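Local coordinates for protein ElaA (Pseudomonas aeruginosa, PDB 1XEB) that probably acts as an N-acetyltransferase of the GNAT superfamily, transferring an acyl group from acyl-CoA to an amine that is not identified, at residues A[74-79]-A[109-114]; A[115-120]-A[145-150]. All coordinates share one frame; numbering follows the deposited sequence.

Contact 1 (A[74-79]-A[109-114]); sequences GQVVIG and LDTPVY
Val76 and Val113 pair where the two strands of a beta-alpha-beta crossover begin. Strand 76-83 leads through helix 92-108 into strand 113-118, and the two strands run parallel in the mixed sheet of the GNAT fold. Three backbone bonds join them. Val76 N donates to Pro112 O at 2.9 Å. Tyr114 N donates to Val76 O at 2.7 Å, and Ile78 N to Tyr114 O at 2.9 Å. Tyr114 thus both gives and receives a bond.

On one face of the sheet Val76, Ile78 and Val113 pack against helix 92-108, on Ala104 and Ala100. Val113 CG1 touches Ile78 CD1 at 3.3 Å and also meets the side chain of Val76. Thr111 extends this apolar row. Its CG2, anti to the backbone N, reaches Val76 CG1 at 3.5 Å, while its hydroxyl turns to Trp108 O at the end of the helix.

The other face carries Tyr114 and Val77. Here the Gln75 amide approaches the Tyr114 ring obliquely, the two planes 43° apart. Gln75 NE2 is 3.9 Å from Tyr114 CD2, and Gln75 OE1 makes a weak hydrogen bond to Arg148 NE.

The chemistry differs by face. Aliphatic branches of Val76, Ile78 and Val113 meet the helix. The other face is mixed, with Val77 and the Gln75 amide beside the Tyr114 ring. The backbone bonds fix the parallel register between them.

Contact 2 (A[115-120]-A[145-150]); sequences LSAQAH and IGMRRA
Ala117 and Met147 meet on the face of the sheet that carries helix 122-126. They belong to the antiparallel pair of strands 113-118 and 142-149 in the GNAT fold. Met147 is modelled as selenomethionine. Its CG stands anti to the carbonyl carbon (chi1 -51°), and the chain then runs extended through chi2. This sets Met147 SE 3.9 Å from Ala117 CB. The bend at chi3 turns only the terminal CE.

Leu115 lies on the same face, directly across from Met147. Its CD1 is 4.3 Å from Met147 CB, a loose apolar contact. Tyr125 of helix 122-126 touches both Leu115 and Ala117, and Phe130 touches Leu115 and Met147. Ile145 is paired with Ala117. Its CG2 lies 3.7 Å from Ala117 O and 4.1 Å from Ala119 CA.

The opposite face has Ser116 against Gly146, a non-hydrogen-bonded pair whose CA atoms are 4.4 Å apart. Ser116 OG bonds to Tyr137 OH and to Glu139 OE2.

Hydrogen-bonded pairs lie on either side of the Ser116-Gly146 pair. Leu115 and Met147 exchange two nearly straight bonds, with Met147 N to Leu115 O at 2.9 Å. Ala117 and Ile145 exchange two further bonds that are less straight. Ile145 N reaches Ala117 O at 2.7 Å. In the return bond, Ala117 N comes to Ile145 O at 3.0 Å from 37° above the carbonyl plane.

Strand 113-118 is shared by both contacts. Contact 1 pairs its start with strand 76-83, and contact 2 pairs its continuation with strand 142-149 on the other edge. The centres are about 12 Å apart. A probable backbone hydrogen bond, Val113 O to Arg149 N at 2.8 Å, carries the antiparallel pairing back into contact 1. The Tyr114 side chain reaches over contact 2, with Tyr114 OH 3.0 Å from Gly146 CA. In GNAT enzymes the strands equivalent to 76-83 and 113-118 typically splay apart beyond such a paired start, and acyl-CoA enters that gap. Contact 1 is consistent with the closed end of this wedge; no ligand is identified here.

Contact 1 (A[74-79]-A[109-114])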
ATOM      1  N   GLY A  74      11.549 -11.820   5.724  1.00 26.06           N
ATOM      2  CA  GLY A  74      10.518 -12.384   6.587  1.00 26.93           C
ATOM      3  C   GLY A  74       9.375 -11.526   7.098  1.00 26.73           C
ATOM      4  O   GLY A  74       8.809 -11.817   8.153  1.00 28.11           O
ATOM      5  N   GLN A  75       9.026 -10.476   6.363  1.00 26.43           N
ATOM      6  CA  GLN A  75       7.923  -9.604   6.750  1.00 24.20           C
ATOM      7  C   GLN A  75       7.127  -9.286   5.471  1.00 24.79           C
ATOM      8  O   GLN A  75       7.732  -9.107   4.410  1.00 24.84           O
ATOM      9  CB  GLN A  75       8.447  -8.286   7.345  1.00 24.36           C
ATOM     10  CG  GLN A  75       9.592  -8.391   8.369  1.00 21.38           C
ATOM     11  CD  GLN A  75       9.835  -7.066   9.135  1.00 24.65           C
ATOM     12  OE1 GLN A  75       9.286  -6.850  10.237  1.00 23.37           O
ATOM     13  NE2 GLN A  75      10.647  -6.176   8.550  1.00 18.14           N
ATOM     14  N   VAL A  76       5.793  -9.256   5.538  1.00 20.98           N
ATOM     15  CA  VAL A  76       5.043  -8.887   4.344  1.00 21.80           C
ATOM     16  C   VAL A  76       5.066  -7.363   4.418  1.00 20.58           C
ATOM     17  O   VAL A  76       4.804  -6.799   5.471  1.00 20.07           O
ATOM     18  CB  VAL A  76       3.551  -9.396   4.334  1.00 22.18           C
ATOM     19  CG1 VAL A  76       3.458 -10.818   4.875  1.00 16.67           C
ATOM     20  CG2 VAL A  76       2.659  -8.463   5.104  1.00 26.75           C
ATOM     21  N   VAL A  77       5.419  -6.699   3.324  1.00 20.88           N
ATOM     22  CA  VAL A  77       5.487  -5.245   3.331  1.00 20.81           C
ATOM     23  C   VAL A  77       4.311  -4.607   2.614  1.00 22.20           C
ATOM     24  O   VAL A  77       4.043  -4.900   1.447  1.00 22.92           O
ATOM     25  CB  VAL A  77       6.809  -4.735   2.693  1.00 21.80           C
ATOM     26  CG1 VAL A  77       6.845  -3.202   2.681  1.00 19.91           C
ATOM     27  CG2 VAL A  77       7.997  -5.264   3.470  1.00 16.63           C
ATOM     28  N   ILE A  78       3.611  -3.736   3.334  1.00 22.01           N
ATOM     29  CA  ILE A  78       2.454  -3.009   2.807  1.00 21.22           C
ATOM     30  C   ILE A  78       2.946  -1.605   2.461  1.00 20.21           C
ATOM     31  O   ILE A  78       3.597  -0.971   3.271  1.00 23.35           O
ATOM     32  CB  ILE A  78       1.343  -2.930   3.876  1.00 20.54           C
ATOM     33  CG1 ILE A  78       0.529  -4.207   3.868  1.00 21.15           C
ATOM     34  CG2 ILE A  78       0.457  -1.732   3.646  1.00 24.86           C
ATOM     35  CD1 ILE A  78      -0.414  -4.291   5.040  1.00 25.28           C
ATOM     36  N   GLY A  79       2.640  -1.122   1.264  1.00 19.85           N
ATOM     37  CA  GLY A  79       3.086   0.200   0.878  1.00 19.34           C
ATOM     38  C   GLY A  79       2.243   0.782  -0.240  1.00 20.71           C
ATOM     39  O   GLY A  79       1.272   0.160  -0.679  1.00 21.59           O
ATOM     40  N   LEU A 109       0.073 -16.549   5.724  1.00 34.48           N
ATOM     41  CA  LEU A 109      -0.422 -16.829   7.062  1.00 36.38           C
ATOM     42  C   LEU A 109       0.663 -16.747   8.129  1.00 37.27           C
ATOM     43  O   LEU A 109       1.775 -17.252   7.947  1.00 37.19           O
ATOM     44  CB  LEU A 109      -1.068 -18.212   7.104  1.00 38.05           C
ATOM     45  CG  LEU A 109      -1.597 -18.607   8.488  1.00 40.99           C
ATOM     46  CD1 LEU A 109      -2.721 -17.662   8.896  1.00 38.81           C
ATOM     47  CD2 LEU A 109      -2.096 -20.049   8.458  1.00 41.45           C
ATOM     48  N   ASP A 110       0.333 -16.083   9.233  1.00 36.88           N
ATOM     49  CA  ASP A 110       1.246 -15.924  10.360  1.00 36.79           C
ATOM     50  C   ASP A 110       2.555 -15.206  10.077  1.00 36.08           C
ATOM     51  O   ASP A 110       3.516 -15.354  10.836  1.00 37.04           O
ATOM     52  CB  ASP A 110       1.551 -17.285  10.992  1.00 40.06           C
ATOM     53  CG  ASP A 110       0.350 -17.877  11.707  1.00 42.06           C
ATOM     54  OD1 ASP A 110       0.437 -19.045  12.144  1.00 46.32           O
ATOM     55  OD2 ASP A 110      -0.680 -17.177  11.835  1.00 43.58           O
ATOM     56  N   THR A 111       2.612 -14.441   8.991  1.00 33.30           N
ATOM     57  CA  THR A 111       3.819 -13.682   8.689  1.00 30.26           C
ATOM     58  C   THR A 111       3.533 -12.254   9.129  1.00 29.56           C
ATOM     59  O   THR A 111       2.535 -11.662   8.713  1.00 29.72           O
ATOM     60  CB  THR A 111       4.124 -13.676   7.190  1.00 29.85           C
ATOM     61  OG1 THR A 111       4.216 -15.025   6.717  1.00 30.87           O
ATOM     62  CG2 THR A 111       5.427 -12.944   6.920  1.00 25.05           C
ATOM     63  N   PRO A 112       4.388 -11.684   9.993  1.00 27.91           N
ATOM     64  CA  PRO A 112       4.148 -10.314  10.441  1.00 26.85           C
ATOM     65  C   PRO A 112       4.163  -9.323   9.285  1.00 26.09           C
ATOM     66  O   PRO A 112       4.869  -9.520   8.304  1.00 24.79           O
ATOM     67  CB  PRO A 112       5.270 -10.072  11.451  1.00 27.02           C
ATOM     68  CG  PRO A 112       6.321 -10.998  11.022  1.00 28.21           C
ATOM     69  CD  PRO A 112       5.573 -12.241  10.655  1.00 27.78           C
ATOM     70  N   VAL A 113       3.371  -8.260   9.425  1.00 25.08           N
ATOM     71  CA  VAL A 113       3.246  -7.225   8.408  1.00 22.20           C
ATOM     72  C   VAL A 113       4.016  -5.950   8.768  1.00 21.74           C
ATOM     73  O   VAL A 113       3.964  -5.475   9.913  1.00 19.83           O
ATOM     74  CB  VAL A 113       1.746  -6.869   8.178  1.00 20.04           C
ATOM     75  CG1 VAL A 113       1.626  -5.817   7.088  1.00 19.82           C
ATOM     76  CG2 VAL A 113       0.967  -8.121   7.767  1.00 17.32           C
ATOM     77  N   TYR A 114       4.718  -5.392   7.785  1.00 20.54           N
ATOM     78  CA  TYR A 114       5.500  -4.185   8.016  1.00 20.63           C
ATOM     79  C   TYR A 114       5.136  -3.055   7.062  1.00 21.41           C
ATOM     80  O   TYR A 114       4.843  -3.278   5.891  1.00 20.74           O
ATOM     81  CB  TYR A 114       7.008  -4.502   7.926  1.00 18.71           C
ATOM     82  CG  TYR A 114       7.914  -3.294   8.054  1.00 15.98           C
ATOM     83  CD1 TYR A 114       8.127  -2.434   6.973  1.00 18.03           C
ATOM     84  CD2 TYR A 114       8.501  -2.971   9.266  1.00 15.67           C
ATOM     85  CE1 TYR A 114       8.901  -1.279   7.106  1.00 17.04           C
ATOM     86  CE2 TYR A 114       9.271  -1.824   9.413  1.00 14.41           C
ATOM     87  CZ  TYR A 114       9.469  -0.976   8.333  1.00 18.58           C
ATOM     88  OH  TYR A 114      10.211   0.190   8.487  1.00 19.26           O
TER

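Contact 2 (A[115-120]-A[145-150])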
ATOM      1  N   LEU A 115       5.147  -1.833   7.583  1.00 22.70           N
ATOM      2  CA  LEU A 115       4.857  -0.670   6.760  1.00 23.87           C
ATOM      3  C   LEU A 115       5.644   0.506   7.279  1.00 23.83           C
ATOM      4  O   LEU A 115       6.058   0.537   8.445  1.00 23.51           O
ATOM      5  CB  LEU A 115       3.347  -0.348   6.743  1.00 23.94           C
ATOM      6  CG  LEU A 115       2.590   0.018   8.036  1.00 23.65           C
ATOM      7  CD1 LEU A 115       2.980   1.386   8.534  1.00 22.51           C
ATOM      8  CD2 LEU A 115       1.100   0.017   7.744  1.00 25.16           C
ATOM      9  N   SER A 116       5.865   1.455   6.378  1.00 24.33           N
ATOM     10  CA  SER A 116       6.584   2.681   6.661  1.00 24.89           C
ATOM     11  C   SER A 116       5.489   3.724   6.743  1.00 26.51           C
ATOM     12  O   SER A 116       4.931   4.139   5.722  1.00 27.86           O
ATOM     13  CB  SER A 116       7.531   2.997   5.512  1.00 24.91           C
ATOM     14  OG  SER A 116       8.077   4.287   5.653  1.00 26.67           O
ATOM     15  N   ALA A 117       5.179   4.131   7.970  1.00 27.19           N
ATOM     16  CA  ALA A 117       4.115   5.096   8.239  1.00 27.68           C
ATOM     17  C   ALA A 117       4.608   6.513   8.444  1.00 27.64           C
ATOM     18  O   ALA A 117       5.701   6.728   8.957  1.00 25.96           O
ATOM     19  CB  ALA A 117       3.336   4.655   9.472  1.00 25.89           C
ATOM     20  N   GLN A 118       3.797   7.488   8.053  1.00 29.57           N
ATOM     21  CA  GLN A 118       4.189   8.863   8.276  1.00 32.87           C
ATOM     22  C   GLN A 118       4.255   9.065   9.796  1.00 33.76           C
ATOM     23  O   GLN A 118       3.359   8.665  10.538  1.00 32.25           O
ATOM     24  CB  GLN A 118       3.188   9.828   7.644  1.00 33.92           C
ATOM     25  CG  GLN A 118       3.006   9.633   6.153  1.00 36.04           C
ATOM     26  CD  GLN A 118       2.622  10.922   5.432  1.00 38.55           C
ATOM     27  OE1 GLN A 118       1.936  11.787   5.996  1.00 38.27           O
ATOM     28  NE2 GLN A 118       3.057  11.050   4.171  1.00 37.08           N
ATOM     29  N   ALA A 119       5.343   9.665  10.250  1.00 36.77           N
ATOM     30  CA  ALA A 119       5.571   9.914  11.661  1.00 39.29           C
ATOM     31  C   ALA A 119       4.314  10.234  12.461  1.00 41.99           C
ATOM     32  O   ALA A 119       4.099   9.649  13.524  1.00 42.54           O
ATOM     33  CB  ALA A 119       6.582  11.032  11.819  1.00 39.21           C
ATOM     34  N   HIS A 120       3.478  11.140  11.954  1.00 43.78           N
ATOM     35  CA  HIS A 120       2.277  11.532  12.686  1.00 45.90           C
ATOM     36  C   HIS A 120       1.135  10.511  12.790  1.00 46.88           C
ATOM     37  O   HIS A 120       0.665  10.235  13.898  1.00 49.70           O
ATOM     38  CB  HIS A 120       1.730  12.881  12.168  1.00 46.92           C
ATOM     39  CG  HIS A 120       1.155  12.829  10.786  1.00 47.77           C
ATOM     40  ND1 HIS A 120       1.883  13.160   9.664  1.00 48.27           N
ATOM     41  CD2 HIS A 120      -0.079  12.483  10.345  1.00 46.85           C
ATOM     42  CE1 HIS A 120       1.124  13.021   8.591  1.00 47.49           C
ATOM     43  NE2 HIS A 120      -0.071  12.610   8.978  1.00 47.42           N
ATOM     44  N   ILE A 145       8.158   6.460  10.093  1.00 28.29           N
ATOM     45  CA  ILE A 145       8.598   5.567  11.137  1.00 26.04           C
ATOM     46  C   ILE A 145       8.119   4.174  10.756  1.00 24.88           C
ATOM     47  O   ILE A 145       6.975   3.987  10.384  1.00 23.88           O
ATOM     48  CB  ILE A 145       8.005   6.029  12.502  1.00 29.31           C
ATOM     49  CG1 ILE A 145       8.503   5.148  13.636  1.00 27.66           C
ATOM     50  CG2 ILE A 145       6.483   6.010  12.450  1.00 29.35           C
ATOM     51  CD1 ILE A 145       8.179   5.741  15.004  1.00 32.52           C
ATOM     52  N   GLY A 146       9.012   3.201  10.819  1.00 24.10           N
ATOM     53  CA  GLY A 146       8.626   1.855  10.465  1.00 23.67           C
ATOM     54  C   GLY A 146       7.889   1.182  11.597  1.00 23.92           C
ATOM     55  O   GLY A 146       8.312   1.236  12.749  1.00 24.18           O
HETATM   56  N   MSE A 147       6.790   0.520  11.254  1.00 26.04           N
HETATM   57  CA  MSE A 147       5.969  -0.167  12.231  1.00 27.47           C
HETATM   58  C   MSE A 147       5.654  -1.564  11.744  1.00 27.30           C
HETATM   59  O   MSE A 147       5.489  -1.783  10.539  1.00 27.82           O
HETATM   60  CB  MSE A 147       4.659   0.605  12.437  1.00 29.50           C
HETATM   61  CG  MSE A 147       4.857   2.089  12.716  1.00 34.51           C
HETATM   62 SE   MSE A 147       3.201   3.060  13.050  1.00 41.25          SE
HETATM   63  CE  MSE A 147       2.905   2.435  14.862  1.00 37.78           C
ATOM     64  N   ARG A 148       5.583  -2.516  12.670  1.00 28.17           N
ATOM     65  CA  ARG A 148       5.238  -3.878  12.293  1.00 30.22           C
ATOM     66  C   ARG A 148       4.125  -4.392  13.185  1.00 30.86           C
ATOM     67  O   ARG A 148       4.006  -4.003  14.343  1.00 30.52           O
ATOM     68  CB  ARG A 148       6.448  -4.818  12.370  1.00 32.16           C
ATOM     69  CG  ARG A 148       6.944  -5.084  13.763  1.00 36.14           C
ATOM     70  CD  ARG A 148       6.818  -6.548  14.111  1.00 38.17           C
ATOM     71  NE  ARG A 148       7.571  -7.399  13.203  1.00 38.73           N
ATOM     72  CZ  ARG A 148       7.779  -8.698  13.400  1.00 40.68           C
ATOM     73  NH1 ARG A 148       8.472  -9.407  12.513  1.00 40.05           N
ATOM     74  NH2 ARG A 148       7.306  -9.284  14.494  1.00 40.15           N
ATOM     75  N   ARG A 149       3.312  -5.273  12.620  1.00 32.15           N
ATOM     76  CA  ARG A 149       2.183  -5.840  13.313  1.00 34.34           C
ATOM     77  C   ARG A 149       2.343  -7.328  13.563  1.00 36.94           C
ATOM     78  O   ARG A 149       2.588  -8.091  12.636  1.00 37.08           O
ATOM     79  CB  ARG A 149       0.918  -5.585  12.487  1.00 33.16           C
ATOM     80  CG  ARG A 149      -0.334  -6.249  13.013  1.00 31.62           C
ATOM     81  CD  ARG A 149      -1.497  -5.947  12.087  1.00 33.94           C
ATOM     82  NE  ARG A 149      -2.782  -6.208  12.720  1.00 33.77           N
ATOM     83  CZ  ARG A 149      -3.420  -7.368  12.672  1.00 34.55           C
ATOM     84  NH1 ARG A 149      -4.582  -7.497  13.291  1.00 34.66           N
ATOM     85  NH2 ARG A 149      -2.906  -8.385  11.990  1.00 35.17           N
ATOM     86  N   ALA A 150       2.197  -7.716  14.832  1.00 41.34           N
ATOM     87  CA  ALA A 150       2.269  -9.105  15.294  1.00 44.31           C
ATOM     88  C   ALA A 150       3.363  -9.948  14.653  1.00 47.28           C
ATOM     89  O   ALA A 150       3.000 -10.916  13.937  1.00 47.30           O
ATOM     90  CB  ALA A 150       0.917  -9.786  15.098  1.00 45.68           C
ATOM     91  OXT ALA A 150       4.559  -9.632  14.887  1.00 49.68           O
TER